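PDB 3A8T: adenylate isopentenyltransferase from Humulus lupulus, which catalyses the transfer of a dimethylallyl group from dimethylallyl diphosphate to the N6 nitrogen of AMP, ADP or ATP, an entry step of cytokinin biosynthesis. Local coordinates for residues E40-M46 with Y173-W179; E236-Y240 with A263-V268. All blocks are in the same frame, centred on the assembly; numbering follows the deposited sequence.

Interaction 1. Residues E40-M46 with Y173-W179; sequences EKLLVLM and YDCCFLW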
loop_
_atom_site.group_PDB
_atom_site.type_symbol
_atom_site.label_atom_id
_atom_site.label_comp_id
_atom_site.label_asym_id
_atom_site.label_seq_id
_atom_site.Cartn_x
_atom_site.Cartn_y
_atom_site.Cartn_z
ATOM N N GLU A 40 -15.180 14.240 14.926
ATOM C CA GLU A 40 -15.011 12.788 14.887
ATOM C C GLU A 40 -13.606 12.244 14.973
ATOM O O GLU A 40 -12.663 12.787 14.354
ATOM C CB GLU A 40 -15.682 12.229 13.625
ATOM C CG GLU A 40 -17.128 12.641 13.563
ATOM C CD GLU A 40 -17.773 12.503 12.181
ATOM O OE1 GLU A 40 -17.098 12.816 11.145
ATOM O OE2 GLU A 40 -18.985 12.107 12.158
ATOM N N LYS A 41 -13.507 11.140 15.731
ATOM C CA LYS A 41 -12.271 10.420 15.971
ATOM C C LYS A 41 -11.937 9.514 14.804
ATOM O O LYS A 41 -12.804 8.787 14.286
ATOM C CB LYS A 41 -12.355 9.607 17.244
ATOM C CG LYS A 41 -12.463 10.456 18.532
ATOM C CD LYS A 41 -12.523 9.559 19.817
ATOM C CE LYS A 41 -12.383 10.360 21.161
ATOM N NZ LYS A 41 -10.973 10.848 21.409
ATOM N N LEU A 42 -10.683 9.607 14.383
ATOM C CA LEU A 42 -10.190 8.824 13.303
ATOM C C LEU A 42 -8.794 8.285 13.577
ATOM O O LEU A 42 -7.866 9.022 13.868
ATOM C CB LEU A 42 -10.185 9.642 12.001
ATOM C CG LEU A 42 -9.529 8.927 10.800
ATOM C CD1 LEU A 42 -10.362 7.714 10.285
ATOM C CD2 LEU A 42 -9.281 9.966 9.744
ATOM N N LEU A 43 -8.654 6.977 13.490
ATOM C CA LEU A 43 -7.358 6.372 13.703
ATOM C C LEU A 43 -6.665 6.346 12.353
ATOM O O LEU A 43 -7.287 5.978 11.345
ATOM C CB LEU A 43 -7.525 4.963 14.247
ATOM C CG LEU A 43 -6.272 4.176 14.608
ATOM C CD1 LEU A 43 -5.374 4.983 15.595
ATOM C CD2 LEU A 43 -6.749 2.853 15.214
ATOM N N VAL A 44 -5.404 6.752 12.329
ATOM C CA VAL A 44 -4.659 6.783 11.088
ATOM C C VAL A 44 -3.430 5.897 11.169
ATOM O O VAL A 44 -2.587 6.094 11.999
ATOM C CB VAL A 44 -4.258 8.241 10.746
ATOM C CG1 VAL A 44 -3.451 8.287 9.415
ATOM C CG2 VAL A 44 -5.520 9.104 10.700
ATOM N N LEU A 45 -3.360 4.885 10.320
ATOM C CA LEU A 45 -2.230 3.972 10.334
ATOM C C LEU A 45 -1.352 4.345 9.173
ATOM O O LEU A 45 -1.764 4.197 8.021
ATOM C CB LEU A 45 -2.659 2.481 10.237
ATOM C CG LEU A 45 -3.674 1.931 11.273
ATOM C CD1 LEU A 45 -3.591 0.452 11.335
ATOM C CD2 LEU A 45 -3.494 2.564 12.632
ATOM N N MET A 46 -0.155 4.831 9.505
ATOM C CA MET A 46 0.852 5.298 8.571
ATOM C C MET A 46 2.177 4.525 8.509
ATOM O O MET A 46 2.576 3.813 9.445
ATOM C CB MET A 46 1.188 6.747 8.882
ATOM C CG MET A 46 0.182 7.753 8.351
ATOM S SD MET A 46 0.701 9.456 8.767
ATOM C CE MET A 46 1.234 9.053 10.329
ATOM N N TYR A 173 -10.417 16.105 11.625
ATOM C CA TYR A 173 -10.813 15.163 12.634
ATOM C C TYR A 173 -9.942 15.182 13.879
ATOM O O TYR A 173 -8.973 15.904 13.990
ATOM C CB TYR A 173 -10.773 13.757 12.042
ATOM C CG TYR A 173 -11.529 13.588 10.758
ATOM C CD1 TYR A 173 -12.919 13.539 10.735
ATOM C CD2 TYR A 173 -10.851 13.554 9.540
ATOM C CE1 TYR A 173 -13.612 13.465 9.512
ATOM C CE2 TYR A 173 -11.528 13.493 8.331
ATOM C CZ TYR A 173 -12.900 13.445 8.320
ATOM O OH TYR A 173 -13.524 13.326 7.106
ATOM N N ASP A 174 -10.321 14.350 14.825
ATOM C CA ASP A 174 -9.590 14.165 16.048
ATOM C C ASP A 174 -8.788 12.894 15.729
ATOM O O ASP A 174 -9.282 11.770 15.882
ATOM C CB ASP A 174 -10.589 13.894 17.163
ATOM C CG ASP A 174 -9.928 13.607 18.472
ATOM O OD1 ASP A 174 -8.758 14.032 18.647
ATOM O OD2 ASP A 174 -10.594 12.983 19.331
ATOM N N CYS A 175 -7.558 13.080 15.279
ATOM C CA CYS A 175 -6.715 11.965 14.869
ATOM C C CYS A 175 -5.736 11.341 15.856
ATOM O O CYS A 175 -5.193 12.009 16.724
ATOM C CB CYS A 175 -5.883 12.384 13.656
ATOM S SG CYS A 175 -6.766 12.980 12.283
ATOM N N CYS A 176 -5.508 10.043 15.686
ATOM C CA CYS A 176 -4.504 9.311 16.446
ATOM C C CYS A 176 -3.713 8.729 15.268
ATOM O O CYS A 176 -4.281 8.123 14.374
ATOM C CB CYS A 176 -5.110 8.193 17.296
ATOM S SG CYS A 176 -3.865 7.141 18.108
ATOM N N PHE A 177 -2.406 8.949 15.262
ATOM C CA PHE A 177 -1.556 8.507 14.183
ATOM C C PHE A 177 -0.630 7.418 14.632
ATOM O O PHE A 177 0.210 7.662 15.467
ATOM C CB PHE A 177 -0.655 9.648 13.711
ATOM C CG PHE A 177 -1.374 10.833 13.164
ATOM C CD1 PHE A 177 -1.891 10.818 11.876
ATOM C CD2 PHE A 177 -1.508 11.994 13.926
ATOM C CE1 PHE A 177 -2.536 11.942 11.343
ATOM C CE2 PHE A 177 -2.154 13.128 13.410
ATOM C CZ PHE A 177 -2.669 13.097 12.117
ATOM N N LEU A 178 -0.769 6.214 14.106
ATOM C CA LEU A 178 0.179 5.168 14.453
ATOM C C LEU A 178 1.080 5.099 13.220
ATOM O O LEU A 178 0.583 4.984 12.094
ATOM C CB LEU A 178 -0.488 3.822 14.650
ATOM C CG LEU A 178 -1.514 3.748 15.777
ATOM C CD1 LEU A 178 -2.094 2.349 15.912
ATOM C CD2 LEU A 178 -0.831 4.176 17.050
ATOM N N TRP A 179 2.380 5.212 13.438
ATOM C CA TRP A 179 3.344 5.144 12.361
ATOM C C TRP A 179 4.194 3.881 12.583
ATOM O O TRP A 179 4.913 3.781 13.582
ATOM C CB TRP A 179 4.213 6.419 12.341
ATOM C CG TRP A 179 5.471 6.340 11.531
ATOM C CD1 TRP A 179 5.661 5.661 10.358
ATOM C CD2 TRP A 179 6.702 7.018 11.792
ATOM N NE1 TRP A 179 6.937 5.876 9.880
ATOM C CE2 TRP A 179 7.591 6.703 10.740
ATOM C CE3 TRP A 179 7.146 7.855 12.823
ATOM C CZ2 TRP A 179 8.891 7.196 10.687
ATOM C CZ3 TRP A 179 8.449 8.345 12.774
ATOM C CH2 TRP A 179 9.307 8.017 11.716
#
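Different first torsions bring Lys-41 and Asp-174 alongside each other: CG of Lys-41 stands anti to its carbonyl carbon (chi1 -66°), CG of Asp-174 anti to its backbone N (chi1 177°). The lysine runs extended to CE and bends at its last torsion, so that NZ meets OD2 of Asp-174 at 3.0 Å in a salt bridge. NZ also donates to the backbone oxygens of Phe-336 and Glu-339: three oxygens gather round one ammonium, which a long lysine chain can carry off the sheet, and Phe-336 adds a cation-pi contact.

The segments are parallel beta strands in exact register. Backbone bonds alternate across them, from Asp-174 N to Glu-40 O (2.9 Å) through to Met-46 N to Leu-178 O (2.7 Å). Leu-42, Val-44 and Met-46 share one face with Cys-175, Phe-177 and Trp-179. There beta-branched Val-44 lays its CB 3.7 Å from CD1 of Phe-177. Met-46, bent at its thioether, brings its methyl CE to 3.9 Å from the same CD1, and SD stands obliquely to the ring, 5.4 Å from its centroid, in a Met-aromatic contact. On the face that also carries Lys-41 and Asp-174, CD2 of Leu-45 lies 3.6 Å from CD1 of Leu-178, and CD1 of Leu-43 is equally close to SG of Cys-176; branched aliphatic chains and a small thiol fill the buried part.

These are neighbouring strands of the parallel sheet in a P-loop nucleotide-binding fold, flanked by 132-136 and 296-300. Helix 315-338 packs on the Leu-43, Cys-176 and Leu-178 face, helix 140-147 on Leu-42 and Phe-177.

Interaction 2. Residues E236-Y240 with A263-V268; sequences EFDRY and AFEEAV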
loop_
_atom_site.group_PDB
_atom_site.type_symbol
_atom_site.label_atom_id
_atom_site.label_comp_id
_atom_site.label_asym_id
_atom_site.label_seq_id
_atom_site.Cartn_x
_atom_site.Cartn_y
_atom_site.Cartn_z
ATOM N N GLU A 236 7.376 -1.647 -15.688
ATOM C CA GLU A 236 8.545 -2.539 -15.747
ATOM C C GLU A 236 8.263 -3.717 -16.662
ATOM O O GLU A 236 9.058 -4.004 -17.573
ATOM C CB GLU A 236 8.975 -3.033 -14.350
ATOM C CG GLU A 236 9.380 -1.957 -13.376
ATOM C CD GLU A 236 8.195 -1.278 -12.669
ATOM O OE1 GLU A 236 7.006 -1.388 -13.099
ATOM O OE2 GLU A 236 8.455 -0.623 -11.644
ATOM N N PHE A 237 7.138 -4.390 -16.451
ATOM C CA PHE A 237 6.852 -5.491 -17.346
ATOM C C PHE A 237 6.442 -5.084 -18.724
ATOM O O PHE A 237 6.639 -5.853 -19.649
ATOM C CB PHE A 237 5.895 -6.512 -16.713
ATOM C CG PHE A 237 6.651 -7.608 -15.977
ATOM C CD1 PHE A 237 7.466 -8.515 -16.700
ATOM C CD2 PHE A 237 6.709 -7.641 -14.562
ATOM C CE1 PHE A 237 8.324 -9.412 -16.029
ATOM C CE2 PHE A 237 7.556 -8.529 -13.895
ATOM C CZ PHE A 237 8.368 -9.413 -14.623
ATOM N N ASP A 238 5.875 -3.889 -18.889
ATOM C CA ASP A 238 5.520 -3.414 -20.249
ATOM C C ASP A 238 6.817 -3.377 -21.094
ATOM O O ASP A 238 6.834 -3.711 -22.290
ATOM C CB ASP A 238 4.876 -2.014 -20.230
ATOM C CG ASP A 238 3.421 -2.037 -19.742
ATOM O OD1 ASP A 238 2.828 -3.142 -19.653
ATOM O OD2 ASP A 238 2.853 -0.957 -19.444
ATOM N N ARG A 239 7.918 -3.004 -20.468
ATOM C CA ARG A 239 9.175 -2.958 -21.182
ATOM C C ARG A 239 9.517 -4.384 -21.644
ATOM O O ARG A 239 9.924 -4.596 -22.764
ATOM C CB ARG A 239 10.223 -2.398 -20.253
ATOM C CG ARG A 239 11.598 -2.211 -20.821
ATOM C CD ARG A 239 12.262 -1.028 -20.111
ATOM N NE ARG A 239 13.626 -0.937 -20.568
ATOM C CZ ARG A 239 13.951 -0.531 -21.781
ATOM N NH1 ARG A 239 13.016 -0.149 -22.643
ATOM N NH2 ARG A 239 15.203 -0.588 -22.166
ATOM N N TYR A 240 9.311 -5.364 -20.778
ATOM C CA TYR A 240 9.551 -6.759 -21.120
ATOM C C TYR A 240 8.573 -7.246 -22.190
ATOM O O TYR A 240 8.981 -7.805 -23.172
ATOM C CB TYR A 240 9.410 -7.624 -19.886
ATOM C CG TYR A 240 9.468 -9.073 -20.174
ATOM C CD1 TYR A 240 10.685 -9.746 -20.247
ATOM C CD2 TYR A 240 8.309 -9.801 -20.363
ATOM C CE1 TYR A 240 10.748 -11.102 -20.491
ATOM C CE2 TYR A 240 8.368 -11.171 -20.610
ATOM C CZ TYR A 240 9.588 -11.814 -20.668
ATOM O OH TYR A 240 9.617 -13.171 -20.871
ATOM N N ALA A 263 15.989 -9.724 -20.177
ATOM C CA ALA A 263 14.921 -8.750 -20.041
ATOM C C ALA A 263 14.040 -9.037 -18.843
ATOM O O ALA A 263 13.639 -8.139 -18.139
ATOM C CB ALA A 263 14.100 -8.684 -21.311
ATOM N N PHE A 264 13.780 -10.304 -18.596
ATOM C CA PHE A 264 12.963 -10.684 -17.469
ATOM C C PHE A 264 13.611 -10.235 -16.164
ATOM O O PHE A 264 13.006 -9.588 -15.307
ATOM C CB PHE A 264 12.815 -12.192 -17.425
ATOM C CG PHE A 264 11.745 -12.643 -16.500
ATOM C CD1 PHE A 264 10.408 -12.587 -16.908
ATOM C CD2 PHE A 264 12.051 -12.985 -15.186
ATOM C CE1 PHE A 264 9.408 -12.853 -16.037
ATOM C CE2 PHE A 264 11.049 -13.249 -14.289
ATOM C CZ PHE A 264 9.719 -13.186 -14.702
ATOM N N GLU A 265 14.862 -10.636 -16.032
ATOM C CA GLU A 265 15.676 -10.360 -14.891
ATOM C C GLU A 265 15.716 -8.872 -14.638
ATOM O O GLU A 265 15.555 -8.452 -13.505
ATOM C CB GLU A 265 17.068 -10.959 -15.175
ATOM C CG GLU A 265 18.158 -10.733 -14.148
ATOM C CD GLU A 265 19.561 -11.282 -14.620
ATOM O OE1 GLU A 265 20.580 -11.085 -13.887
ATOM O OE2 GLU A 265 19.635 -11.904 -15.723
ATOM N N GLU A 266 15.916 -8.087 -15.693
ATOM C CA GLU A 266 15.978 -6.628 -15.606
ATOM C C GLU A 266 14.624 -6.057 -15.117
ATOM O O GLU A 266 14.588 -5.133 -14.324
ATOM C CB GLU A 266 16.348 -5.999 -16.984
ATOM C CG GLU A 266 15.537 -4.722 -17.298
ATOM C CD GLU A 266 15.983 -3.887 -18.537
ATOM O OE1 GLU A 266 15.668 -4.267 -19.702
ATOM O OE2 GLU A 266 16.633 -2.828 -18.330
ATOM N N ALA A 267 13.518 -6.588 -15.620
ATOM C CA ALA A 267 12.218 -6.112 -15.192
ATOM C C ALA A 267 12.129 -6.339 -13.662
ATOM O O ALA A 267 11.824 -5.404 -12.886
ATOM C CB ALA A 267 11.152 -6.850 -15.938
ATOM N N VAL A 268 12.470 -7.556 -13.215
ATOM C CA VAL A 268 12.419 -7.849 -11.801
ATOM C C VAL A 268 13.262 -6.962 -10.909
ATOM O O VAL A 268 12.768 -6.567 -9.870
ATOM C CB VAL A 268 12.762 -9.292 -11.482
ATOM C CG1 VAL A 268 12.669 -9.506 -9.957
ATOM C CG2 VAL A 268 11.784 -10.231 -12.181
#
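Tyr-240 reaches across to Ala-263, Phe-264 and Ala-267. Its CB lies loosely by the methyl of Ala-267, at 4.4 Å. Beyond it, with CG anti to the backbone N (chi1 173°), the ring is carried over the facing helix, one edge against the backbone: CD1 lies 3.6 Å from N of Phe-264 and 3.7 Å from CB of Ala-263, CE1 3.7 Å from the same N, and CZ 3.9 Å from CD1 of Phe-264. The hydroxyl OH, at the tip, still passes close to that CD1. Phe-264 turns its edge to the face of Tyr-240, the planes 86° apart, a T-shaped pair.

The two helices run antiparallel, their axes 8.8 Å apart, an approach close enough to suit small side chains, Ala-263 and Ala-267; flat rings can fill the seam beside these methyls. Phe-237 completes an aromatic cluster: Ala-267 CB sits over one face of its ring in a CH-pi contact, 4.1 Å from the centroid, while Phe-264 meets the ring obliquely, with planes at 51°. Phe-204 adds an edge-to-face partner to Phe-237. At the solvent-exposed side OE1 of Glu-266 lies well off the guanidinium plane of Arg-239, 4.0 Å from NE, so only their charges attract and no N-H points at the oxygen.

Overall arrangement
Interactions 1 and 2 lie on opposite sides of the centre of the chain, their own centres 38 Å apart and their nearest atoms about 22 Å apart, and each lies next to residues that bind ATP. Strand 41-46 runs straight into the ATP-binding loop that begins at Gly-47; the side chain of Trp-179 lies about 4 Å from Gly-47, and that of Met-46 about 11 Å from the nucleotide. From the helical side, the side chain of Glu-236 comes within about 8 Å of ATP and about 3 Å of the ATP-binding residue Ile-232. Neither Met-46 nor Glu-236 touches ATP with its side chain. Interaction 1 thus belongs to the sheet core, interaction 2 to a helical pair beyond the nucleotide.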